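Local coordinates for protein acetylxylan esterase (Geobacillus stearothermophilus, PDB 5BN1) that removes acetyl side groups from the xylose backbone of xylan and xylo-oligosaccharides as an octameric serine esterase of the GDSL family, at residues I12-T17 with I89-V94; K8-G13 with V57-S62. The protein carries 1 engineered substitution. One frame throughout, in Å; residues are numbered along the deposited sequence. Where two conformers were deposited one is given.

Interaction 1: residues I12-T17 with I89-V94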
ATOM      1  N   ILE A  12      28.566  15.373  -2.373  1.00 14.52           N
ATOM      2  CA  ILE A  12      27.431  16.254  -2.403  1.00 14.59           C
ATOM      3  C   ILE A  12      27.112  16.625  -3.875  1.00 13.56           C
ATOM      4  O   ILE A  12      27.971  16.630  -4.757  1.00 14.80           O
ATOM      5  CB  ILE A  12      27.511  17.450  -1.444  1.00 15.16           C
ATOM      6  CG1 ILE A  12      26.151  18.103  -1.192  1.00 15.36           C
ATOM      7  CG2 ILE A  12      28.596  18.407  -1.937  1.00 15.75           C
ATOM      8  CD1 ILE A  12      26.078  19.099  -0.018  1.00 16.62           C
ATOM      9  N   GLY A  13      25.810  16.815  -4.138  1.00 13.55           N
ATOM     10  CA  GLY A  13      25.347  17.071  -5.432  1.00 14.10           C
ATOM     11  C   GLY A  13      23.829  16.892  -5.478  1.00 12.29           C
ATOM     12  O   GLY A  13      23.113  17.072  -4.514  1.00 12.77           O
ATOM     13  N   ASP A  14      23.377  16.570  -6.717  1.00 12.67           N
ATOM     14  CA  ASP A  14      21.938  16.419  -7.074  1.00 13.70           C
ATOM     15  C   ASP A  14      21.516  14.938  -7.141  1.00 12.91           C
ATOM     16  O   ASP A  14      22.123  14.134  -6.513  1.00 14.75           O
ATOM     17  CB  ASP A  14      21.713  17.227  -8.336  1.00 13.71           C
ATOM     18  CG  ASP A  14      22.559  16.804  -9.451  1.00 15.35           C
ATOM     19  OD1 ASP A  14      22.950  15.616  -9.538  1.00 14.75           O
ATOM     20  OD2 ASP A  14      22.969  17.645 -10.267  1.00 15.82           O
ATOM     21  N   SER A  15      20.504  14.676  -7.962  1.00 13.95           N
ATOM     22  CA  SER A  15      20.060  13.269  -8.048  1.00 14.55           C
ATOM     23  C   SER A  15      21.107  12.297  -8.481  1.00 14.44           C
ATOM     24  O   SER A  15      21.100  11.131  -8.082  1.00 15.71           O
ATOM     25  CB  SER A  15      18.885  13.075  -9.018  1.00 15.29           C
ATOM     26  OG  SER A  15      19.255  13.577 -10.318  1.00 20.31           O
ATOM     27  N   ILE A  16      22.064  12.698  -9.273  1.00 13.77           N
ATOM     28  CA  ILE A  16      23.127  11.797  -9.800  1.00 13.47           C
ATOM     29  C   ILE A  16      23.901  11.282  -8.614  1.00 12.69           C
ATOM     30  O   ILE A  16      24.402  10.160  -8.635  1.00 13.80           O
ATOM     31  CB  ILE A  16      23.977  12.486 -10.900  1.00 12.90           C
ATOM     32  CG1 ILE A  16      23.096  13.054 -12.001  1.00 14.61           C
ATOM     33  CG2 ILE A  16      25.002  11.463 -11.441  1.00 12.97           C
ATOM     34  CD1 ILE A  16      22.154  12.112 -12.667  1.00 17.37           C
ATOM     35  N   THR A  17      24.130  12.163  -7.641  1.00 13.19           N
ATOM     36  CA  THR A  17      24.818  11.866  -6.419  1.00 13.40           C
ATOM     37  C   THR A  17      23.894  11.093  -5.456  1.00 13.94           C
ATOM     38  O   THR A  17      24.287  10.032  -4.927  1.00 14.59           O
ATOM     39  CB  THR A  17      25.483  13.130  -5.791  1.00 14.30           C
ATOM     40  OG1 THR A  17      26.374  13.623  -6.764  1.00 13.72           O
ATOM     41  CG2 THR A  17      26.228  12.769  -4.494  1.00 14.81           C
ATOM     42  N   ILE A  89      27.752  19.423  -9.228  1.00 12.36           N
ATOM     43  CA  ILE A  89      26.567  20.292  -9.295  1.00 11.49           C
ATOM     44  C   ILE A  89      26.627  21.134 -10.545  1.00 12.95           C
ATOM     45  O   ILE A  89      27.694  21.406 -11.132  1.00 11.83           O
ATOM     46  CB  ILE A  89      26.438  21.159  -8.046  1.00 11.78           C
ATOM     47  CG1 ILE A  89      25.006  21.667  -7.782  1.00 13.00           C
ATOM     48  CG2 ILE A  89      27.521  22.308  -8.095  1.00 13.02           C
ATOM     49  CD1 ILE A  89      24.083  20.555  -7.245  1.00 13.84           C
ATOM     50  N   GLY A  90      25.440  21.451 -11.068  1.00 13.09           N
ATOM     51  CA  GLY A  90      25.278  22.244 -12.336  1.00 12.21           C
ATOM     52  C   GLY A  90      24.291  21.684 -13.312  1.00 11.66           C
ATOM     53  O   GLY A  90      23.788  22.402 -14.130  1.00 11.72           O
ATOM     54  N   ILE A  91      24.022  20.355 -13.255  1.00 11.22           N
ATOM     55  CA  ILE A  91      23.040  19.834 -14.169  1.00 11.89           C
ATOM     56  C   ILE A  91      21.703  20.552 -14.085  1.00 10.24           C
ATOM     57  O   ILE A  91      21.147  20.923 -15.112  1.00 11.62           O
ATOM     58  CB  ILE A  91      22.863  18.327 -13.983  1.00 12.11           C
ATOM     59  CG1 ILE A  91      24.072  17.582 -14.518  1.00 13.80           C
ATOM     60  CG2 ILE A  91      21.600  17.823 -14.748  1.00 14.21           C
ATOM     61  CD1 ILE A  91      24.154  16.098 -14.201  1.00 15.86           C
ATOM     62  N   ASN A  92      21.185  20.774 -12.881  1.00 12.05           N
ATOM     63  CA  ASN A  92      19.887  21.377 -12.698  1.00 12.75           C
ATOM     64  C   ASN A  92      19.945  22.892 -12.970  1.00 11.65           C
ATOM     65  O   ASN A  92      19.039  23.475 -13.534  1.00 11.43           O
ATOM     66  CB  ASN A  92      19.317  21.086 -11.385  1.00 12.19           C
ATOM     67  CG  ASN A  92      18.971  19.618 -11.259  1.00 13.90           C
ATOM     68  OD1 ASN A  92      18.224  19.108 -12.131  1.00 16.14           O
ATOM     69  ND2 ASN A  92      19.351  18.994 -10.239  1.00 13.62           N
ATOM     70  N   ASP A  93      21.082  23.502 -12.565  1.00 12.07           N
ATOM     71  CA  ASP A  93      21.338  24.916 -12.807  1.00 11.84           C
ATOM     72  C   ASP A  93      21.118  25.253 -14.254  1.00 12.26           C
ATOM     73  O   ASP A  93      20.573  26.325 -14.597  1.00 13.05           O
ATOM     74  CB  ASP A  93      22.744  25.228 -12.358  1.00 11.65           C
ATOM     75  CG  ASP A  93      23.057  24.761 -10.968  1.00 14.32           C
ATOM     76  OD1 ASP A  93      22.982  23.494 -10.679  1.00 12.43           O
ATOM     77  OD2 ASP A  93      23.396  25.553 -10.040  1.00 13.42           O
ATOM     78  N   VAL A  94      21.563  24.389 -15.157  1.00 10.95           N
ATOM     79  CA  VAL A  94      21.437  24.427 -16.566  1.00 10.77           C
ATOM     80  C   VAL A  94      20.039  23.952 -17.001  1.00 11.17           C
ATOM     81  O   VAL A  94      19.385  24.581 -17.811  1.00 11.47           O
ATOM     82  CB  VAL A  94      22.542  23.640 -17.247  1.00 10.32           C
ATOM     83  CG1 VAL A  94      22.339  23.574 -18.703  1.00 11.39           C
ATOM     84  CG2 VAL A  94      23.919  24.288 -16.918  1.00 10.84           C
TER
HETATM   85  O   HOH W   1      22.731  20.356 -10.339  1.00 13.57           O
HETATM   86  O   HOH W   2      25.341  18.200 -11.515  1.00 14.13           O
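Asp14 carries its carboxylate carbon between its backbone N and carbonyl carbon (chi1 58°), and Asn92 swings CG back beside its N (chi1 -68°); these settings bring the Asp14 side chain up to the amide nitrogen of Asn92, in the first turn of helix 91-99. Asp14 CB lies 3.5 Å from Asn92 ND2, with the carboxylate and amide planes 71° apart. The amide's polar bonds lead elsewhere, ND2 to Asn64 O and OD1 to Arg96 NH2. Asp14 OD1 caps its own helix by accepting from Ile16 N at 3.1 Å. Asp14 OD2 reaches the second segment through water: water 1, 2.7 Å away, probably donates to it and accepts from Gly90 N and Asn92 N, while water 2 donates to it and accepts from Ile91 N. Linked through these waters to three N-H groups at a helix start, the carboxylate is probably stabilised in its charged form. Ile16 CG1 meets Ile91 CD1 at 3.9 Å, the side chains crossing at about a right angle, and Ile89 CD1 sits 4.1 Å from Gly13 C. Gly13-Asp14-Ser15 and Gly90-Ile91-Asn92-Asp93 match the conserved blocks of SGNH hydrolases, which place the inferred nucleophile Ser15 near Asn92, the inferred oxyanion-hole residue.

Interaction 2: residues K8-G13 with V57-S62; sequences KLLFIG and VNKGIS
The ring of Phe11 presents its edge to Val57 O, which lies near the ring plane 4.0 Å from CD2, while Leu9 CD1 covers one face, 4.3 Å above the plane and offset toward the rim. Phe207 also meets this ring. The second flat group, the amide of Asn58, belongs to an Asx turn: OD1 accepts from Gly60 N at 2.8 Å, the donor tilted 17° from the carbonyl plane, and ND2 gives hydrogen bonds to Thr17 O and Leu33 O. Both groups sit on a parallel strand pair, 8-13 beside 55-58, at one margin of the five-stranded parallel sheet of the flavodoxin-like SGNH fold. Val57 forms the usual parallel ladder, its N bonding to Leu9 O and its O accepting from Phe11 N, and Lys59 N continues it to Phe11 O at 2.7 Å. On the face opposite Phe11 and Asn58, Leu10 CG packs against Val57 CB. A bend at chi3 (-89°) lets Lys8 run CG, CD and CE along Val57 CG2 before its NZ bonds to Gln80 O. Lys59 lays CG near Leu10 CD1 before its NZ bonds to Pro24 O, and Ile12 CG1 comes within 3.6 Å of Lys59 O. With an alanine in place of Asn58, Gly60 N loses its side-chain acceptor and Thr17 O and Leu33 O lose a donor, and the turn after the strand would probably be freer to shift. Beyond that turn the two segments pair once more: Gly13 O accepts from Ile61 N at 3.0 Å, with the donor 35° out of the carbonyl plane, and also receives a CA-H...O contact from Gly60 CA at 3.4 Å.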
ATOM      1  N   LYS A   8      37.345  10.764   6.108  1.00 20.57           N
ATOM      2  CA  LYS A   8      35.931  10.849   5.784  1.00 19.68           C
ATOM      3  C   LYS A   8      35.798  11.578   4.451  1.00 22.84           C
ATOM      4  O   LYS A   8      36.231  12.694   4.243  1.00 19.16           O
ATOM      5  CB  LYS A   8      35.119  11.548   6.806  1.00 20.23           C
ATOM      6  CG  LYS A   8      33.679  11.715   6.441  1.00 24.66           C
ATOM      7  CD  LYS A   8      32.865  12.556   7.413  1.00 29.81           C
ATOM      8  CE  LYS A   8      32.243  11.859   8.514  1.00 29.13           C
ATOM      9  NZ  LYS A   8      31.327  12.642   9.352  1.00 27.86           N
ATOM     10  N   LEU A   9      35.145  10.913   3.476  1.00 18.51           N
ATOM     11  CA  LEU A   9      34.920  11.424   2.135  1.00 17.23           C
ATOM     12  C   LEU A   9      33.446  11.648   2.016  1.00 18.10           C
ATOM     13  O   LEU A   9      32.643  10.718   2.221  1.00 16.54           O
ATOM     14  CB  LEU A   9      35.392  10.422   1.090  1.00 17.04           C
ATOM     15  CG  LEU A   9      34.884  10.574  -0.361  1.00 17.17           C
ATOM     16  CD1 LEU A   9      35.257  11.934  -0.955  1.00 17.20           C
ATOM     17  CD2 LEU A   9      35.531   9.498  -1.176  1.00 20.03           C
ATOM     18  N   LEU A  10      33.025  12.882   1.731  1.00 15.92           N
ATOM     19  CA  LEU A  10      31.668  13.281   1.695  1.00 15.59           C
ATOM     20  C   LEU A  10      31.378  13.700   0.288  1.00 15.77           C
ATOM     21  O   LEU A  10      32.041  14.544  -0.304  1.00 15.64           O
ATOM     22  CB  LEU A  10      31.346  14.424   2.657  1.00 17.28           C
ATOM     23  CG  LEU A  10      29.954  14.958   2.742  1.00 18.89           C
ATOM     24  CD1 LEU A  10      29.738  15.546   4.134  1.00 21.98           C
ATOM     25  CD2 LEU A  10      29.695  16.083   1.764  1.00 18.24           C
ATOM     26  N   PHE A  11      30.292  13.145  -0.323  1.00 13.99           N
ATOM     27  CA  PHE A  11      29.832  13.480  -1.672  1.00 15.46           C
ATOM     28  C   PHE A  11      28.589  14.309  -1.532  1.00 13.36           C
ATOM     29  O   PHE A  11      27.677  14.067  -0.746  1.00 16.06           O
ATOM     30  CB  PHE A  11      29.476  12.201  -2.455  1.00 14.76           C
ATOM     31  CG  PHE A  11      30.629  11.354  -2.845  1.00 14.36           C
ATOM     32  CD1 PHE A  11      31.157  11.476  -4.075  1.00 13.77           C
ATOM     33  CD2 PHE A  11      31.060  10.300  -1.988  1.00 15.60           C
ATOM     34  CE1 PHE A  11      32.203  10.683  -4.522  1.00 17.04           C
ATOM     35  CE2 PHE A  11      32.066   9.476  -2.434  1.00 14.51           C
ATOM     36  CZ  PHE A  11      32.650   9.647  -3.655  1.00 15.16           C
ATOM     37  N   ILE A  12      28.566  15.373  -2.373  1.00 14.52           N
ATOM     38  CA  ILE A  12      27.431  16.254  -2.403  1.00 14.59           C
ATOM     39  C   ILE A  12      27.112  16.625  -3.875  1.00 13.56           C
ATOM     40  O   ILE A  12      27.971  16.630  -4.757  1.00 14.80           O
ATOM     41  CB  ILE A  12      27.511  17.450  -1.444  1.00 15.16           C
ATOM     42  CG1 ILE A  12      26.151  18.103  -1.192  1.00 15.36           C
ATOM     43  CG2 ILE A  12      28.596  18.407  -1.937  1.00 15.75           C
ATOM     44  CD1 ILE A  12      26.078  19.099  -0.018  1.00 16.62           C
ATOM     45  N   GLY A  13      25.810  16.815  -4.138  1.00 13.55           N
ATOM     46  CA  GLY A  13      25.347  17.071  -5.432  1.00 14.10           C
ATOM     47  C   GLY A  13      23.829  16.892  -5.478  1.00 12.29           C
ATOM     48  O   GLY A  13      23.113  17.072  -4.514  1.00 12.77           O
ATOM     49  N   VAL A  57      30.137   9.377   3.167  1.00 18.53           N
ATOM     50  CA  VAL A  57      28.848   9.943   3.436  1.00 18.19           C
ATOM     51  C   VAL A  57      28.284  10.520   2.081  1.00 18.62           C
ATOM     52  O   VAL A  57      29.042  11.101   1.327  1.00 17.06           O
ATOM     53  CB  VAL A  57      28.939  11.118   4.456  1.00 25.33           C
ATOM     54  CG1 VAL A  57      27.574  11.575   4.844  1.00 26.03           C
ATOM     55  CG2 VAL A  57      29.732  10.706   5.696  1.00 32.00           C
ATOM     56  N   ASN A  58      26.999  10.260   1.823  1.00 17.16           N
ATOM     57  CA  ASN A  58      26.331  10.776   0.655  1.00 16.27           C
ATOM     58  C   ASN A  58      25.308  11.758   1.024  1.00 15.23           C
ATOM     59  O   ASN A  58      24.282  11.516   1.667  1.00 17.40           O
ATOM     60  CB  ASN A  58      25.687   9.602  -0.117  1.00 15.18           C
ATOM     61  CG  ASN A  58      25.120  10.055  -1.461  1.00 17.76           C
ATOM     62  OD1 ASN A  58      24.911  11.241  -1.713  1.00 16.32           O
ATOM     63  ND2 ASN A  58      24.767   9.074  -2.312  1.00 15.06           N
ATOM     64  N   LYS A  59      25.566  13.031   0.668  1.00 15.81           N
ATOM     65  CA  LYS A  59      24.689  14.154   0.901  1.00 16.65           C
ATOM     66  C   LYS A  59      23.995  14.707  -0.334  1.00 15.93           C
ATOM     67  O   LYS A  59      23.492  15.838  -0.372  1.00 15.87           O
ATOM     68  CB  LYS A  59      25.409  15.302   1.711  1.00 16.92           C
ATOM     69  CG  LYS A  59      25.732  14.831   3.125  1.00 18.91           C
ATOM     70  CD  LYS A  59      24.565  14.697   3.994  1.00 23.39           C
ATOM     71  CE  LYS A  59      24.948  14.556   5.486  1.00 27.32           C
ATOM     72  NZ  LYS A  59      23.755  14.526   6.367  1.00 33.20           N
ATOM     73  N   GLY A  60      23.924  13.876  -1.382  1.00 15.78           N
ATOM     74  CA  GLY A  60      23.204  14.269  -2.590  1.00 15.08           C
ATOM     75  C   GLY A  60      21.739  14.512  -2.331  1.00 15.27           C
ATOM     76  O   GLY A  60      21.141  13.745  -1.469  1.00 16.65           O
ATOM     77  N   ILE A  61      21.121  15.490  -3.000  1.00 14.46           N
ATOM     78  CA  ILE A  61      19.709  15.661  -2.945  0.50 14.65           C
ATOM     79  C   ILE A  61      19.156  15.928  -4.330  1.00 16.38           C
ATOM     80  O   ILE A  61      19.520  16.891  -5.001  1.00 14.49           O
ATOM     81  CB  ILE A  61      19.337  16.778  -1.975  0.50 14.96           C
ATOM     82  CG1 ILE A  61      19.780  16.390  -0.610  0.50 14.29           C
ATOM     83  CG2 ILE A  61      17.860  17.064  -1.972  0.50 16.11           C
ATOM     84  CD1 ILE A  61      19.356  17.304   0.481  0.50 15.41           C
ATOM     85  N   SER A  62      18.208  15.070  -4.773  1.00 15.45           N
ATOM     86  CA  SER A  62      17.593  15.243  -6.056  0.70 16.57           C
ATOM     87  C   SER A  62      17.011  16.630  -6.238  1.00 13.72           C
ATOM     88  O   SER A  62      16.355  17.145  -5.329  1.00 15.71           O
ATOM     89  CB  SER A  62      16.439  14.186  -6.154  0.70 18.03           C
ATOM     90  OG  SER A  62      15.864  14.298  -7.451  0.70 18.83           O
TER

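In the fold
From the N terminus the chain enters strand 8-13, and both contacts start there, sharing Ile12 and Gly13. Interaction 2 closes first: after 43 residues that include helix 37-48 and the first part of strand 55-58, the chain reaches 57-62 running parallel, a beta-alpha-beta crossover. Interaction 1 begins slightly later, at 12-17, and closes later, once helix 66-78 and strand 84-88 have been laid down and helix 91-99 begins. The two loops therefore overlap and cross. Thr17, on the short helix 15-18, joins them, its CG2 packing on Phe11 CB and Gly60 CA. Together they tie strand ends of the central sheet to the helix starts that carry the inferred nucleophile Ser15 and the inferred transition-state stabiliser Asn92.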